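Local coordinates for hypothetical protein ST1444 (Sulfolobus tokodaii, PDB 2EO0) that probably resolves Holliday junctions during genetic recombination, cutting opposing strands of four-way DNA junctions as a magnesium-dependent, structure-specific endonuclease, at residues V43-A48 and L56-S61; E88-V93 and F101-M106. One frame throughout, in Å; residues are numbered along the deposited sequence.

How the interactions relate
Both interactions are beta hairpin pairings in the same five-stranded mixed sheet, and both are largely buried near the middle of the chain. Interaction 1 pairs strands 46-50 and 53-61; interaction 2 pairs strands 88-95 and 98-103. The adjoining strands of the two hairpins, 53-61 and 88-95, run parallel. Leu56 O lies 2.7 Å from Phe90 N and Glu58 O 2.7 Å from Gly92 N, both probable hydrogen bonds. The chemistry differs with place. Interaction 1 carries acidic side chains of the probable magnesium site. Interaction 2 includes strand 98-103, one of the two outermost strands of the sheet within this chain, and relies on leucine, isoleucine and phenylalanine, with a charged pair only at one end.

Interaction 1. Residues V43-A48 and L56-S61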
loop_
_atom_site.group_PDB
_atom_site.type_symbol
_atom_site.label_atom_id
_atom_site.label_comp_id
_atom_site.label_asym_id
_atom_site.label_seq_id
_atom_site.Cartn_x
_atom_site.Cartn_y
_atom_site.Cartn_z
ATOM N N VAL A 43 -5.216 -7.170 8.492
ATOM C CA VAL A 43 -4.484 -6.546 7.395
ATOM C C VAL A 43 -5.012 -7.139 6.091
ATOM O O VAL A 43 -5.074 -8.365 5.944
ATOM C CB VAL A 43 -2.964 -6.814 7.498
ATOM C CG1 VAL A 43 -2.410 -6.237 8.821
ATOM C CG2 VAL A 43 -2.702 -8.327 7.417
ATOM N N PRO A 44 -5.424 -6.291 5.134
ATOM C CA PRO A 44 -5.934 -6.813 3.849
ATOM C C PRO A 44 -4.939 -7.829 3.277
ATOM O O PRO A 44 -3.719 -7.674 3.420
ATOM C CB PRO A 44 -6.044 -5.564 2.978
ATOM C CG PRO A 44 -6.377 -4.494 3.969
ATOM C CD PRO A 44 -5.441 -4.824 5.152
ATOM N N ASP A 45 -5.447 -8.869 2.632
ATOM C CA ASP A 45 -4.556 -9.895 2.106
ATOM C C ASP A 45 -3.687 -9.387 0.998
ATOM O O ASP A 45 -2.550 -9.840 0.819
ATOM C CB ASP A 45 -5.359 -11.094 1.610
ATOM C CG ASP A 45 -6.229 -11.678 2.692
ATOM O OD1 ASP A 45 -5.836 -11.533 3.879
ATOM O OD2 ASP A 45 -7.284 -12.267 2.362
ATOM N N ILE A 46 -4.236 -8.434 0.253
ATOM C CA ILE A 46 -3.535 -7.859 -0.869
ATOM C C ILE A 46 -3.628 -6.358 -0.831
ATOM O O ILE A 46 -4.695 -5.798 -0.625
ATOM C CB ILE A 46 -4.151 -8.314 -2.216
ATOM C CG1 ILE A 46 -4.055 -9.841 -2.349
ATOM C CG2 ILE A 46 -3.435 -7.597 -3.384
ATOM C CD1 ILE A 46 -4.809 -10.370 -3.530
ATOM N N ILE A 47 -2.495 -5.717 -1.057
ATOM C CA ILE A 47 -2.433 -4.276 -1.097
ATOM C C ILE A 47 -1.822 -3.984 -2.443
ATOM O O ILE A 47 -0.679 -4.367 -2.716
ATOM C CB ILE A 47 -1.546 -3.725 0.036
ATOM C CG1 ILE A 47 -2.227 -3.994 1.374
ATOM C CG2 ILE A 47 -1.278 -2.260 -0.201
ATOM C CD1 ILE A 47 -1.479 -3.489 2.564
ATOM N N ALA A 48 -2.593 -3.303 -3.279
ATOM C CA ALA A 48 -2.163 -2.990 -4.637
ATOM C C ALA A 48 -2.176 -1.478 -4.921
ATOM O O ALA A 48 -3.194 -0.814 -4.737
ATOM C CB ALA A 48 -3.067 -3.740 -5.635
ATOM N N LEU A 56 -7.303 -2.134 -1.722
ATOM C CA LEU A 56 -7.130 -3.165 -0.733
ATOM C C LEU A 56 -8.049 -4.344 -1.053
ATOM O O LEU A 56 -9.225 -4.156 -1.411
ATOM C CB LEU A 56 -7.443 -2.561 0.635
ATOM C CG LEU A 56 -6.656 -1.266 0.937
ATOM C CD1 LEU A 56 -7.102 -0.651 2.262
ATOM C CD2 LEU A 56 -5.175 -1.587 0.971
ATOM N N ILE A 57 -7.516 -5.558 -0.958
ATOM C CA ILE A 57 -8.331 -6.717 -1.245
ATOM C C ILE A 57 -8.184 -7.827 -0.238
ATOM O O ILE A 57 -7.087 -8.286 0.062
ATOM C CB ILE A 57 -8.028 -7.310 -2.632
ATOM C CG1 ILE A 57 -8.066 -6.211 -3.703
ATOM C CG2 ILE A 57 -9.061 -8.393 -2.966
ATOM C CD1 ILE A 57 -7.505 -6.660 -5.024
ATOM N N GLU A 58 -9.319 -8.253 0.287
ATOM C CA GLU A 58 -9.381 -9.345 1.236
ATOM C C GLU A 58 -9.931 -10.504 0.386
ATOM O O GLU A 58 -10.957 -10.381 -0.281
ATOM C CB GLU A 58 -10.325 -8.942 2.375
ATOM C CG GLU A 58 -10.454 -9.913 3.540
ATOM C CD GLU A 58 -9.135 -10.301 4.170
ATOM O OE1 GLU A 58 -8.216 -9.452 4.226
ATOM O OE2 GLU A 58 -9.035 -11.468 4.622
ATOM N N VAL A 59 -9.219 -11.617 0.384
ATOM C CA VAL A 59 -9.624 -12.766 -0.395
ATOM C C VAL A 59 -10.122 -13.932 0.444
ATOM O O VAL A 59 -9.455 -14.383 1.359
ATOM C CB VAL A 59 -8.459 -13.259 -1.274
ATOM C CG1 VAL A 59 -8.932 -14.434 -2.160
ATOM C CG2 VAL A 59 -7.910 -12.091 -2.103
ATOM N N LYS A 60 -11.308 -14.428 0.114
ATOM C CA LYS A 60 -11.886 -15.563 0.830
ATOM C C LYS A 60 -12.234 -16.652 -0.164
ATOM O O LYS A 60 -12.539 -16.373 -1.329
ATOM C CB LYS A 60 -13.157 -15.153 1.598
ATOM C CG LYS A 60 -12.993 -15.061 3.110
ATOM C CD LYS A 60 -12.518 -13.689 3.547
ATOM C CE LYS A 60 -12.520 -13.550 5.060
ATOM N NZ LYS A 60 -11.494 -14.416 5.679
ATOM N N SER A 61 -12.167 -17.893 0.299
ATOM C CA SER A 61 -12.505 -19.049 -0.521
ATOM C C SER A 61 -13.761 -19.705 0.040
ATOM O O SER A 61 -13.760 -20.193 1.167
ATOM C CB SER A 61 -11.358 -20.063 -0.529
ATOM O OG SER A 61 -11.784 -21.310 -1.068
#
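This hairpin carries the PD...EVK signature of the PD-(D/E)XK nuclease fold, with Pro44-Asp45 in one arm and Glu58-Val59-Lys60 in the other. Asp45 and Glu58 probably bind magnesium, together with Glu15 of helix 13-24, which touches Asp45. Their carboxylates are turned 61° from each other, and Asp45 OD2 comes within 3.0 Å of Glu58 OE2. Two acids held this close are consistent with a site made for a cation. The backbone sets the pose of Asp45. Asp45 and Ile46 both face Ile57, which makes a classic beta bulge. Val59 N donates to Asp45 OD2 at 2.8 Å, meeting it on the anti side and 30° out of the carboxylate plane. Glu58, the residue after Ile57, reaches over from the partner strand. Its CG lies anti to the backbone N (chi1 -176°), and a bend at the next bond turns the carboxylate toward Asp45. Glu58 OE1 also takes a weak bond from Asp45 N. Lys60 NZ makes a long salt bridge to Glu58 OE2 and a weak hydrogen bond to Gln74.

From the bulge onward the strands pair as antiparallel sheet, starting with the hydrogen-bonded pair Ile46 and Ile57, with Ile46 N to Ile57 O and Ile57 N to Ile46 O both 2.9 Å. Their side chains lie on one face, where Ile46 also touches Ile18 of helix 13-24. Ile47 and Leu56 form the next, non-hydrogen-bonded pair on the other face. They lie side by side and point the same way, and Phe81 of helix 72-85 packs against Ile47. Pro44 lends its ring to this layer, with CG 4.0 Å from Leu56 CB. On the Ile46-Ile57 face, Ile46 CD1 ends 3.8 Å from Val59 CG2.

Interaction 2. Residues E88-V93 and F101-M106; sequences ELFLGV and FIKFDM
Leu89 and Phe104 meet where a beta hairpin, strands 88-95 and 98-103 of the nuclease sheet, runs into a short 3-10 turn. Leu89 CD2 lies over one face of the Phe104 ring as a CH-pi contact, 3.7 Å from the centroid and offset toward the rim. The Phe104 ring reaches this place because its CG is roughly anti to the backbone N (chi1 -151°). Leu91 CB touches the same ring at CD1. Phe104 N bonds to Leu89 O at 3.0 Å and fixes the base of the side chain.

The strands behind this pair are antiparallel. Leu91 and Ile102 are the hydrogen-bonded pair: Leu91 N donates to Ile102 O at 2.9 Å, nearly straight on to the carbonyl, and Ile102 N returns a bond to Leu91 O. Their side chains lie alongside each other, with Leu91 CD2 3.9 Å from Ile102 CD1. Ile102 holds CG1 between its backbone N and carbonyl carbon (chi1 49°), which turns this branch toward Leu91. On the opposite face Gly92 has only its CA to offer, and the Phe101 ring comes down on it obliquely. Phe90 lies beside Lys103, its ring passing close to the Ile102 carbonyl.

Further out, Ile78 and Arg79 of helix 72-85 and Ile70 of strand 68-70 touch Phe104, whose side chain lies about 4 Å from that of Glu58, a probable magnesium ligand. Leu131 of helix 128-143 packs on Phe90 and Phe101. At the hairpin's open end Glu88 OE2 is bonded to Tyr134 OH and paired with Lys138. Its other oxygen makes a long salt bridge to Lys103, OE1 to NZ 3.9 Å, and Lys103 CE lies 3.7 Å from that same OE1.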
loop_
_atom_site.group_PDB
_atom_site.type_symbol
_atom_site.label_atom_id
_atom_site.label_comp_id
_atom_site.label_asym_id
_atom_site.label_seq_id
_atom_site.Cartn_x
_atom_site.Cartn_y
_atom_site.Cartn_z
ATOM N N GLU A 88 -9.363 2.111 -1.344
ATOM C CA GLU A 88 -10.636 1.472 -1.649
ATOM C C GLU A 88 -10.514 -0.008 -1.328
ATOM O O GLU A 88 -9.671 -0.707 -1.885
ATOM C CB GLU A 88 -10.987 1.649 -3.112
ATOM C CG GLU A 88 -11.806 2.867 -3.379
ATOM C CD GLU A 88 -12.959 2.565 -4.312
ATOM O OE1 GLU A 88 -13.997 2.025 -3.850
ATOM O OE2 GLU A 88 -12.809 2.856 -5.516
ATOM N N LEU A 89 -11.363 -0.472 -0.423
ATOM C CA LEU A 89 -11.337 -1.851 0.014
ATOM C C LEU A 89 -12.359 -2.742 -0.706
ATOM O O LEU A 89 -13.535 -2.381 -0.798
ATOM C CB LEU A 89 -11.589 -1.883 1.514
ATOM C CG LEU A 89 -11.602 -3.286 2.065
ATOM C CD1 LEU A 89 -10.214 -3.846 1.906
ATOM C CD2 LEU A 89 -12.074 -3.294 3.508
ATOM N N PHE A 90 -11.907 -3.902 -1.184
ATOM C CA PHE A 90 -12.759 -4.858 -1.892
ATOM C C PHE A 90 -12.725 -6.260 -1.276
ATOM O O PHE A 90 -11.727 -6.677 -0.669
ATOM C CB PHE A 90 -12.319 -5.022 -3.357
ATOM C CG PHE A 90 -12.465 -3.773 -4.195
ATOM C CD1 PHE A 90 -11.572 -2.716 -4.063
ATOM C CD2 PHE A 90 -13.503 -3.656 -5.113
ATOM C CE1 PHE A 90 -11.709 -1.572 -4.824
ATOM C CE2 PHE A 90 -13.647 -2.507 -5.885
ATOM C CZ PHE A 90 -12.748 -1.463 -5.741
ATOM N N LEU A 91 -13.818 -6.992 -1.461
ATOM C CA LEU A 91 -13.891 -8.380 -1.009
ATOM C C LEU A 91 -13.779 -9.261 -2.266
ATOM O O LEU A 91 -14.617 -9.187 -3.173
ATOM C CB LEU A 91 -15.223 -8.664 -0.308
ATOM C CG LEU A 91 -15.545 -10.138 -0.023
ATOM C CD1 LEU A 91 -14.634 -10.663 1.039
ATOM C CD2 LEU A 91 -17.030 -10.287 0.434
ATOM N N GLY A 92 -12.725 -10.060 -2.339
ATOM C CA GLY A 92 -12.588 -10.941 -3.477
ATOM C C GLY A 92 -12.960 -12.354 -3.076
ATOM O O GLY A 92 -12.368 -12.893 -2.143
ATOM N N VAL A 93 -13.929 -12.961 -3.760
ATOM C CA VAL A 93 -14.335 -14.330 -3.411
ATOM C C VAL A 93 -14.056 -15.365 -4.484
ATOM O O VAL A 93 -14.372 -15.167 -5.656
ATOM C CB VAL A 93 -15.844 -14.428 -3.090
ATOM C CG1 VAL A 93 -16.137 -15.784 -2.423
ATOM C CG2 VAL A 93 -16.275 -13.248 -2.197
ATOM N N PHE A 101 -15.248 -10.067 -7.205
ATOM C CA PHE A 101 -14.880 -8.951 -6.349
ATOM C C PHE A 101 -16.027 -7.977 -6.228
ATOM O O PHE A 101 -16.602 -7.584 -7.227
ATOM C CB PHE A 101 -13.711 -8.179 -6.978
ATOM C CG PHE A 101 -12.507 -9.014 -7.229
ATOM C CD1 PHE A 101 -11.551 -9.177 -6.242
ATOM C CD2 PHE A 101 -12.351 -9.683 -8.445
ATOM C CE1 PHE A 101 -10.440 -10.007 -6.466
ATOM C CE2 PHE A 101 -11.261 -10.508 -8.678
ATOM C CZ PHE A 101 -10.304 -10.673 -7.691
ATOM N N ILE A 102 -16.340 -7.567 -5.012
ATOM C CA ILE A 102 -17.368 -6.554 -4.802
ATOM C C ILE A 102 -16.768 -5.529 -3.847
ATOM O O ILE A 102 -15.754 -5.806 -3.195
ATOM C CB ILE A 102 -18.623 -7.137 -4.142
ATOM C CG1 ILE A 102 -18.210 -7.961 -2.927
ATOM C CG2 ILE A 102 -19.410 -7.976 -5.151
ATOM C CD1 ILE A 102 -19.367 -8.344 -2.044
ATOM N N LYS A 103 -17.371 -4.343 -3.775
ATOM C CA LYS A 103 -16.899 -3.314 -2.846
ATOM C C LYS A 103 -17.198 -3.851 -1.455
ATOM O O LYS A 103 -18.289 -4.367 -1.197
ATOM C CB LYS A 103 -17.656 -1.997 -3.017
ATOM C CG LYS A 103 -17.184 -1.109 -4.139
ATOM C CD LYS A 103 -18.116 0.092 -4.271
ATOM C CE LYS A 103 -17.454 1.288 -4.984
ATOM N NZ LYS A 103 -16.881 0.976 -6.329
ATOM N N PHE A 104 -16.229 -3.738 -0.557
ATOM C CA PHE A 104 -16.427 -4.226 0.797
ATOM C C PHE A 104 -17.677 -3.600 1.446
ATOM O O PHE A 104 -18.260 -4.164 2.382
ATOM C CB PHE A 104 -15.197 -3.923 1.632
ATOM C CG PHE A 104 -14.983 -4.891 2.724
ATOM C CD1 PHE A 104 -14.326 -6.088 2.480
ATOM C CD2 PHE A 104 -15.439 -4.614 4.009
ATOM C CE1 PHE A 104 -14.117 -7.009 3.502
ATOM C CE2 PHE A 104 -15.235 -5.531 5.045
ATOM C CZ PHE A 104 -14.569 -6.735 4.786
ATOM N N ASP A 105 -18.079 -2.439 0.929
ATOM C CA ASP A 105 -19.253 -1.718 1.418
ATOM C C ASP A 105 -20.561 -2.450 1.159
ATOM O O ASP A 105 -21.601 -2.064 1.678
ATOM C CB ASP A 105 -19.342 -0.339 0.767
ATOM C CG ASP A 105 -18.227 0.572 1.196
ATOM O OD1 ASP A 105 -17.719 0.377 2.333
ATOM O OD2 ASP A 105 -17.873 1.492 0.408
ATOM N N MET A 106 -20.508 -3.496 0.345
ATOM C CA MET A 106 -21.707 -4.267 0.037
ATOM C C MET A 106 -22.057 -5.238 1.160
ATOM O O MET A 106 -23.163 -5.769 1.202
ATOM C CB MET A 106 -21.528 -5.037 -1.273
ATOM C CG MET A 106 -21.283 -4.152 -2.493
ATOM S SD MET A 106 -22.756 -3.268 -3.074
ATOM C CE MET A 106 -23.103 -4.263 -4.573
#